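Long-range contact in TlmII (Streptoalloteichus hindustanus, PDB 4HVM), which probably acts as a condensation-domain enzyme in tallysomycin biosynthesis, working with phosphopantetheine-bound substrates: residues F36-D48 and V384-G396. Residues are numbered along the deposited sequence; the frame is centred on the assembly and turned at random.
Sequences FAARGLLGSGRID and VSIELFREADLIG. With SO4 (sulfate ion), chain F.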
ATOM      1  N   PHE A  36      -2.128   1.220  10.338  1.00 21.00           N
ATOM      2  CA  PHE A  36      -1.305   2.417  10.200  1.00 14.86           C
ATOM      3  C   PHE A  36      -0.049   2.210   9.365  1.00 16.80           C
ATOM      4  O   PHE A  36       0.558   1.139   9.380  1.00 20.34           O
ATOM      5  CB  PHE A  36      -0.937   2.989  11.575  1.00 13.13           C
ATOM      6  CG  PHE A  36      -2.020   3.826  12.183  1.00 21.95           C
ATOM      7  CD1 PHE A  36      -3.081   3.228  12.840  1.00 14.88           C
ATOM      8  CD2 PHE A  36      -1.988   5.208  12.086  1.00 13.86           C
ATOM      9  CE1 PHE A  36      -4.089   3.988  13.393  1.00 16.19           C
ATOM     10  CE2 PHE A  36      -2.995   5.978  12.638  1.00 19.85           C
ATOM     11  CZ  PHE A  36      -4.047   5.364  13.294  1.00 18.42           C
ATOM     12  N   ALA A  37       0.329   3.258   8.642  1.00 17.12           N
ATOM     13  CA  ALA A  37       1.534   3.251   7.829  1.00 16.16           C
ATOM     14  C   ALA A  37       2.224   4.597   7.979  1.00 17.55           C
ATOM     15  O   ALA A  37       1.576   5.599   8.281  1.00 17.53           O
ATOM     16  CB  ALA A  37       1.190   2.996   6.373  1.00  7.42           C
ATOM     17  N   ALA A  38       3.533   4.625   7.758  1.00 17.50           N
ATOM     18  CA  ALA A  38       4.288   5.866   7.886  1.00 10.11           C
ATOM     19  C   ALA A  38       5.146   6.158   6.660  1.00 14.19           C
ATOM     20  O   ALA A  38       5.876   5.294   6.182  1.00 23.50           O
ATOM     21  CB  ALA A  38       5.151   5.828   9.137  1.00  9.61           C
ATOM     22  N   ARG A  39       5.045   7.383   6.155  1.00 11.27           N
ATOM     23  CA  ARG A  39       5.907   7.859   5.082  1.00 12.16           C
ATOM     24  C   ARG A  39       6.405   9.247   5.458  1.00 14.83           C
ATOM     25  O   ARG A  39       5.849   9.881   6.356  1.00 16.38           O
ATOM     26  CB  ARG A  39       5.144   7.912   3.757  1.00  8.08           C
ATOM     27  CG  ARG A  39       4.589   6.566   3.304  1.00 22.36           C
ATOM     28  CD  ARG A  39       5.698   5.568   3.034  1.00 16.05           C
ATOM     29  NE  ARG A  39       5.320   4.218   3.442  1.00 17.62           N
ATOM     30  CZ  ARG A  39       4.713   3.340   2.650  1.00 30.56           C
ATOM     31  NH1 ARG A  39       4.414   3.673   1.402  1.00 45.17           N
ATOM     32  NH2 ARG A  39       4.406   2.132   3.105  1.00 28.86           N
ATOM     33  N   GLY A  40       7.449   9.721   4.785  1.00 13.60           N
ATOM     34  CA  GLY A  40       8.002  11.026   5.099  1.00 11.21           C
ATOM     35  C   GLY A  40       8.786  11.673   3.974  1.00 17.16           C
ATOM     36  O   GLY A  40       9.341  10.990   3.115  1.00 18.47           O
ATOM     37  N   LEU A  41       8.822  13.002   3.981  1.00 19.50           N
ATOM     38  CA  LEU A  41       9.630  13.766   3.038  1.00 13.19           C
ATOM     39  C   LEU A  41      10.752  14.476   3.785  1.00 25.10           C
ATOM     40  O   LEU A  41      10.518  15.112   4.812  1.00 37.98           O
ATOM     41  CB  LEU A  41       8.773  14.792   2.290  1.00 13.58           C
ATOM     42  CG  LEU A  41       7.730  14.253   1.309  1.00 22.44           C
ATOM     43  CD1 LEU A  41       6.969  15.394   0.661  1.00 13.17           C
ATOM     44  CD2 LEU A  41       8.376  13.368   0.249  1.00 11.63           C
ATOM     45  N   LEU A  42      11.970  14.362   3.271  1.00 18.47           N
ATOM     46  CA  LEU A  42      13.119  15.010   3.891  1.00 19.22           C
ATOM     47  C   LEU A  42      13.401  16.364   3.249  1.00 22.28           C
ATOM     48  O   LEU A  42      13.652  16.449   2.048  1.00 31.33           O
ATOM     49  CB  LEU A  42      14.354  14.116   3.793  1.00 16.04           C
ATOM     50  CG  LEU A  42      15.692  14.746   4.181  1.00 22.80           C
ATOM     51  CD1 LEU A  42      15.668  15.236   5.617  1.00 18.44           C
ATOM     52  CD2 LEU A  42      16.818  13.749   3.976  1.00 26.89           C
ATOM     53  N   GLY A  43      13.355  17.419   4.054  1.00 18.80           N
ATOM     54  CA  GLY A  43      13.675  18.753   3.580  1.00 24.06           C
ATOM     55  C   GLY A  43      15.072  19.161   4.008  1.00 29.59           C
ATOM     56  O   GLY A  43      15.484  18.903   5.141  1.00 31.60           O
ATOM     57  N   SER A  44      15.806  19.797   3.103  1.00 29.81           N
ATOM     58  CA  SER A  44      17.173  20.203   3.397  1.00 30.83           C
ATOM     59  C   SER A  44      17.456  21.621   2.914  1.00 36.73           C
ATOM     60  O   SER A  44      17.261  21.937   1.743  1.00 47.71           O
ATOM     61  CB  SER A  44      18.165  19.226   2.767  1.00 31.14           C
ATOM     62  OG  SER A  44      19.484  19.475   3.228  1.00 41.29           O
ATOM     63  N   GLY A  45      17.928  22.466   3.824  1.00 30.99           N
ATOM     64  CA  GLY A  45      18.205  23.857   3.513  1.00 30.52           C
ATOM     65  C   GLY A  45      17.774  24.745   4.662  1.00 37.66           C
ATOM     66  O   GLY A  45      17.573  24.261   5.775  1.00 44.98           O
ATOM     67  N   ARG A  46      17.634  26.042   4.408  1.00 42.27           N
ATOM     68  CA  ARG A  46      17.152  26.957   5.435  1.00 47.88           C
ATOM     69  C   ARG A  46      15.641  26.807   5.591  1.00 49.90           C
ATOM     70  O   ARG A  46      14.874  27.244   4.733  1.00 50.87           O
ATOM     71  CB  ARG A  46      17.517  28.403   5.093  1.00 55.75           C
ATOM     72  CG  ARG A  46      18.997  28.606   4.817  1.00 68.97           C
ATOM     73  CD  ARG A  46      19.383  30.078   4.799  1.00 82.66           C
ATOM     74  NE  ARG A  46      20.644  30.296   4.093  1.00 94.54           N
ATOM     75  CZ  ARG A  46      21.849  30.152   4.639  1.00103.43           C
ATOM     76  NH1 ARG A  46      21.972  29.789   5.909  1.00104.72           N
ATOM     77  NH2 ARG A  46      22.936  30.372   3.911  1.00107.41           N
ATOM     78  N   ILE A  47      15.224  26.179   6.686  1.00 45.94           N
ATOM     79  CA  ILE A  47      13.814  25.872   6.905  1.00 38.89           C
ATOM     80  C   ILE A  47      13.279  26.521   8.179  1.00 38.01           C
ATOM     81  O   ILE A  47      13.827  26.326   9.264  1.00 43.98           O
ATOM     82  CB  ILE A  47      13.581  24.347   6.979  1.00 36.42           C
ATOM     83  CG1 ILE A  47      14.086  23.662   5.707  1.00 35.24           C
ATOM     84  CG2 ILE A  47      12.107  24.039   7.212  1.00 34.98           C
ATOM     85  CD1 ILE A  47      14.058  22.148   5.783  1.00 35.23           C
ATOM     86  N   ASP A  48      12.213  27.299   8.038  1.00 37.61           N
ATOM     87  CA  ASP A  48      11.545  27.906   9.184  1.00 41.82           C
ATOM     88  C   ASP A  48      10.537  26.916   9.774  1.00 46.79           C
ATOM     89  O   ASP A  48       9.500  26.635   9.168  1.00 51.54           O
ATOM     90  CB  ASP A  48      10.845  29.196   8.756  1.00 44.79           C
ATOM     91  CG  ASP A  48      10.480  30.090   9.928  1.00 56.75           C
ATOM     92  OD1 ASP A  48      10.536  29.626  11.088  1.00 62.45           O
ATOM     93  OD2 ASP A  48      10.125  31.262   9.680  1.00 61.09           O
ATOM     94  N   VAL A 384      14.895  25.014  -1.233  1.00 58.61           N
ATOM     95  CA  VAL A 384      14.983  23.887  -0.311  1.00 50.64           C
ATOM     96  C   VAL A 384      14.828  22.551  -1.030  1.00 48.15           C
ATOM     97  O   VAL A 384      13.857  22.334  -1.752  1.00 47.89           O
ATOM     98  CB  VAL A 384      13.923  23.989   0.802  1.00 42.53           C
ATOM     99  CG1 VAL A 384      13.887  22.709   1.625  1.00 34.18           C
ATOM    100  CG2 VAL A 384      14.204  25.197   1.680  1.00 46.55           C
ATOM    101  N   SER A 385      15.793  21.659  -0.836  1.00 46.25           N
ATOM    102  CA  SER A 385      15.742  20.337  -1.451  1.00 39.04           C
ATOM    103  C   SER A 385      14.714  19.449  -0.757  1.00 41.27           C
ATOM    104  O   SER A 385      14.633  19.423   0.470  1.00 44.74           O
ATOM    105  CB  SER A 385      17.117  19.673  -1.402  1.00 37.83           C
ATOM    106  OG  SER A 385      17.059  18.358  -1.918  1.00 49.77           O
ATOM    107  N   ILE A 386      13.927  18.725  -1.547  1.00 30.81           N
ATOM    108  CA  ILE A 386      12.926  17.813  -1.002  1.00 29.24           C
ATOM    109  C   ILE A 386      13.013  16.437  -1.658  1.00 28.19           C
ATOM    110  O   ILE A 386      12.897  16.312  -2.877  1.00 35.79           O
ATOM    111  CB  ILE A 386      11.500  18.366  -1.174  1.00 30.97           C
ATOM    112  CG1 ILE A 386      11.326  19.662  -0.378  1.00 31.18           C
ATOM    113  CG2 ILE A 386      10.475  17.336  -0.733  1.00 27.60           C
ATOM    114  CD1 ILE A 386       9.945  20.270  -0.516  1.00 31.68           C
ATOM    115  N   GLU A 387      13.223  15.410  -0.841  1.00 27.19           N
ATOM    116  CA  GLU A 387      13.321  14.039  -1.328  1.00 31.51           C
ATOM    117  C   GLU A 387      12.562  13.097  -0.406  1.00 29.31           C
ATOM    118  O   GLU A 387      12.213  13.463   0.716  1.00 39.22           O
ATOM    119  CB  GLU A 387      14.786  13.605  -1.415  1.00 37.49           C
ATOM    120  CG  GLU A 387      15.508  13.590  -0.067  1.00 57.57           C
ATOM    121  CD  GLU A 387      16.996  13.319  -0.196  1.00 72.27           C
ATOM    122  OE1 GLU A 387      17.616  12.900   0.805  1.00 68.09           O
ATOM    123  OE2 GLU A 387      17.549  13.538  -1.294  1.00 80.32           O
ATOM    124  N   LEU A 388      12.299  11.887  -0.888  1.00 24.01           N
ATOM    125  CA  LEU A 388      11.656  10.867  -0.070  1.00 33.26           C
ATOM    126  C   LEU A 388      12.586  10.477   1.070  1.00 35.81           C
ATOM    127  O   LEU A 388      13.805  10.451   0.903  1.00 42.67           O
ATOM    128  CB  LEU A 388      11.303   9.641  -0.914  1.00 22.07           C
ATOM    129  CG  LEU A 388       9.923   9.603  -1.580  1.00 22.25           C
ATOM    130  CD1 LEU A 388       9.702  10.798  -2.495  1.00 22.53           C
ATOM    131  CD2 LEU A 388       9.742   8.301  -2.343  1.00 20.97           C
ATOM    132  N   PHE A 389      12.012  10.181   2.230  1.00 31.19           N
ATOM    133  CA  PHE A 389      12.813   9.865   3.407  1.00 26.11           C
ATOM    134  C   PHE A 389      12.739   8.393   3.799  1.00 26.28           C
ATOM    135  O   PHE A 389      11.730   7.940   4.340  1.00 33.75           O
ATOM    136  CB  PHE A 389      12.418  10.749   4.594  1.00 22.57           C
ATOM    137  CG  PHE A 389      13.139  10.402   5.863  1.00 41.13           C
ATOM    138  CD1 PHE A 389      14.504  10.609   5.976  1.00 23.56           C
ATOM    139  CD2 PHE A 389      12.459   9.858   6.938  1.00 22.04           C
ATOM    140  CE1 PHE A 389      15.177  10.283   7.138  1.00 23.78           C
ATOM    141  CE2 PHE A 389      13.127   9.532   8.104  1.00 34.17           C
ATOM    142  CZ  PHE A 389      14.486   9.744   8.204  1.00 23.11           C
ATOM    143  N   ARG A 390      13.817   7.664   3.517  1.00 25.84           N
ATOM    144  CA  ARG A 390      13.978   6.273   3.945  1.00 22.47           C
ATOM    145  C   ARG A 390      12.740   5.421   3.691  1.00 21.69           C
ATOM    146  O   ARG A 390      12.329   4.645   4.553  1.00 25.98           O
ATOM    147  CB  ARG A 390      14.355   6.210   5.431  1.00 27.17           C
ATOM    148  CG  ARG A 390      15.685   6.864   5.782  1.00 29.74           C
ATOM    149  CD  ARG A 390      16.868   5.962   5.451  1.00 36.36           C
ATOM    150  NE  ARG A 390      18.137   6.567   5.847  1.00 49.58           N
ATOM    151  CZ  ARG A 390      18.687   6.433   7.051  1.00 52.24           C
ATOM    152  NH1 ARG A 390      18.082   5.711   7.985  1.00 58.20           N
ATOM    153  NH2 ARG A 390      19.845   7.022   7.322  1.00 44.74           N
ATOM    154  N   GLU A 391      12.142   5.576   2.514  1.00 21.71           N
ATOM    155  CA  GLU A 391      10.917   4.857   2.179  1.00 26.37           C
ATOM    156  C   GLU A 391      11.072   3.345   2.335  1.00 32.49           C
ATOM    157  O   GLU A 391      10.147   2.661   2.769  1.00 44.40           O
ATOM    158  CB  GLU A 391      10.462   5.200   0.759  1.00 19.18           C
ATOM    159  CG  GLU A 391       9.100   4.632   0.391  1.00 19.84           C
ATOM    160  CD  GLU A 391       8.662   5.022  -1.007  1.00 28.62           C
ATOM    161  OE1 GLU A 391       9.424   4.773  -1.967  1.00 33.40           O
ATOM    162  OE2 GLU A 391       7.556   5.586  -1.145  1.00 30.76           O
ATOM    163  N   ALA A 392      12.254   2.838   1.998  1.00 28.79           N
ATOM    164  CA  ALA A 392      12.549   1.413   2.104  1.00 26.12           C
ATOM    165  C   ALA A 392      12.482   0.903   3.540  1.00 32.92           C
ATOM    166  O   ALA A 392      12.136  -0.254   3.781  1.00 41.07           O
ATOM    167  CB  ALA A 392      13.908   1.116   1.508  1.00 29.21           C
ATOM    168  N   ASP A 393      12.817   1.769   4.489  1.00 33.61           N
ATOM    169  CA  ASP A 393      12.846   1.389   5.898  1.00 33.68           C
ATOM    170  C   ASP A 393      11.506   1.644   6.591  1.00 33.48           C
ATOM    171  O   ASP A 393      11.200   1.031   7.612  1.00 39.73           O
ATOM    172  CB  ASP A 393      13.975   2.116   6.636  1.00 33.58           C
ATOM    173  CG  ASP A 393      15.353   1.665   6.184  1.00 43.46           C
ATOM    174  OD1 ASP A 393      15.488   0.498   5.749  1.00 46.26           O
ATOM    175  OD2 ASP A 393      16.300   2.476   6.273  1.00 45.18           O
ATOM    176  N   LEU A 394      10.707   2.546   6.029  1.00 30.55           N
ATOM    177  CA  LEU A 394       9.411   2.869   6.608  1.00 17.86           C
ATOM    178  C   LEU A 394       8.335   1.897   6.140  1.00 27.67           C
ATOM    179  O   LEU A 394       7.300   1.756   6.784  1.00 29.82           O
ATOM    180  CB  LEU A 394       9.012   4.307   6.286  1.00 18.14           C
ATOM    181  CG  LEU A 394       9.751   5.380   7.078  1.00 18.83           C
ATOM    182  CD1 LEU A 394       9.377   6.769   6.590  1.00 19.23           C
ATOM    183  CD2 LEU A 394       9.449   5.233   8.559  1.00 18.81           C
ATOM    184  N   ILE A 395       8.581   1.233   5.014  1.00 25.71           N
ATOM    185  CA  ILE A 395       7.675   0.194   4.535  1.00 31.64           C
ATOM    186  C   ILE A 395       7.760  -1.042   5.428  1.00 47.84           C
ATOM    187  O   ILE A 395       8.784  -1.725   5.464  1.00 48.66           O
ATOM    188  CB  ILE A 395       7.981  -0.209   3.081  1.00 16.60           C
ATOM    189  CG1 ILE A 395       7.590   0.917   2.129  1.00 16.73           C
ATOM    190  CG2 ILE A 395       7.228  -1.469   2.709  1.00 22.48           C
ATOM    191  CD1 ILE A 395       7.924   0.633   0.685  1.00 51.72           C
ATOM    192  N   GLY A 396       6.681  -1.318   6.153  1.00 63.58           N
ATOM    193  CA  GLY A 396       6.635  -2.452   7.058  1.00 72.07           C
ATOM    194  C   GLY A 396       6.154  -3.714   6.370  1.00 75.58           C
ATOM    195  O   GLY A 396       5.090  -4.246   6.690  1.00 73.66           O
TER
HETATM  196  S   SO4 F 502       3.089  -0.325   4.770  1.00 77.37           S
HETATM  197  O1  SO4 F 502       4.188  -1.288   4.724  1.00 78.64           O
HETATM  198  O2  SO4 F 502       1.932  -0.908   5.445  1.00 76.24           O
HETATM  199  O3  SO4 F 502       3.525   0.860   5.503  1.00 82.06           O
HETATM  200  O4  SO4 F 502       2.708   0.042   3.408  1.00 75.92           O
HETATM  201  O   HOH W   1       8.976   7.958   3.006  1.00 26.31           O
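Leu42 and Glu387 exchange backbone hydrogen bonds at the centre of an antiparallel strand pair, whose axes run at 154° to each other. Residues 385-388 form an edge strand, added to the sheet of the N-terminal half beside 36-44; this is consistent with the crossover between halves in the condensation-domain fold. Leu42 N meets Glu387 O at 2.7 Å. Ser44 and Ser385 pair likewise, Ser44 N lying 2.9 Å from Ser385 O. Phe389 N bonds to Gly40 O just past the Leu41-Leu388 pair; beyond it, water 1 links Gly40 N to Phe389 O.

The Leu42 and Glu387 side chains run alongside each other: chi1 of 63° keeps Glu387 CG over the shared face, and OE1 comes 3.4 Å from Leu42 CD2. Although the side chains of Leu41 and Leu388 diverge, Leu41 CD2 still touches Leu388 CD1 at 4.0 Å; Leu41 leans on Leu154 of helix 147-161, Leu388 on Glu423 of strand 417-424.

Past the strands, Leu394 CB and CD1 pack against Ala38 O and Arg39 CA. The bent Arg39 chain brings its guanidinium face under Ile395 CG1, near Glu391, whose OE2 is hydrogen-bonded to Tyr151. Cut back to an alanine, Arg39 would lose its guanidinium, which would probably uncover Ile395 CG1 and leave the sulfate without this donor. That sulfate, probably from the crystallisation liquor, is held by weak bonds: Arg39 NH2 to O4 at 2.7 Å, and Gly396 N to O1 at 2.9 Å.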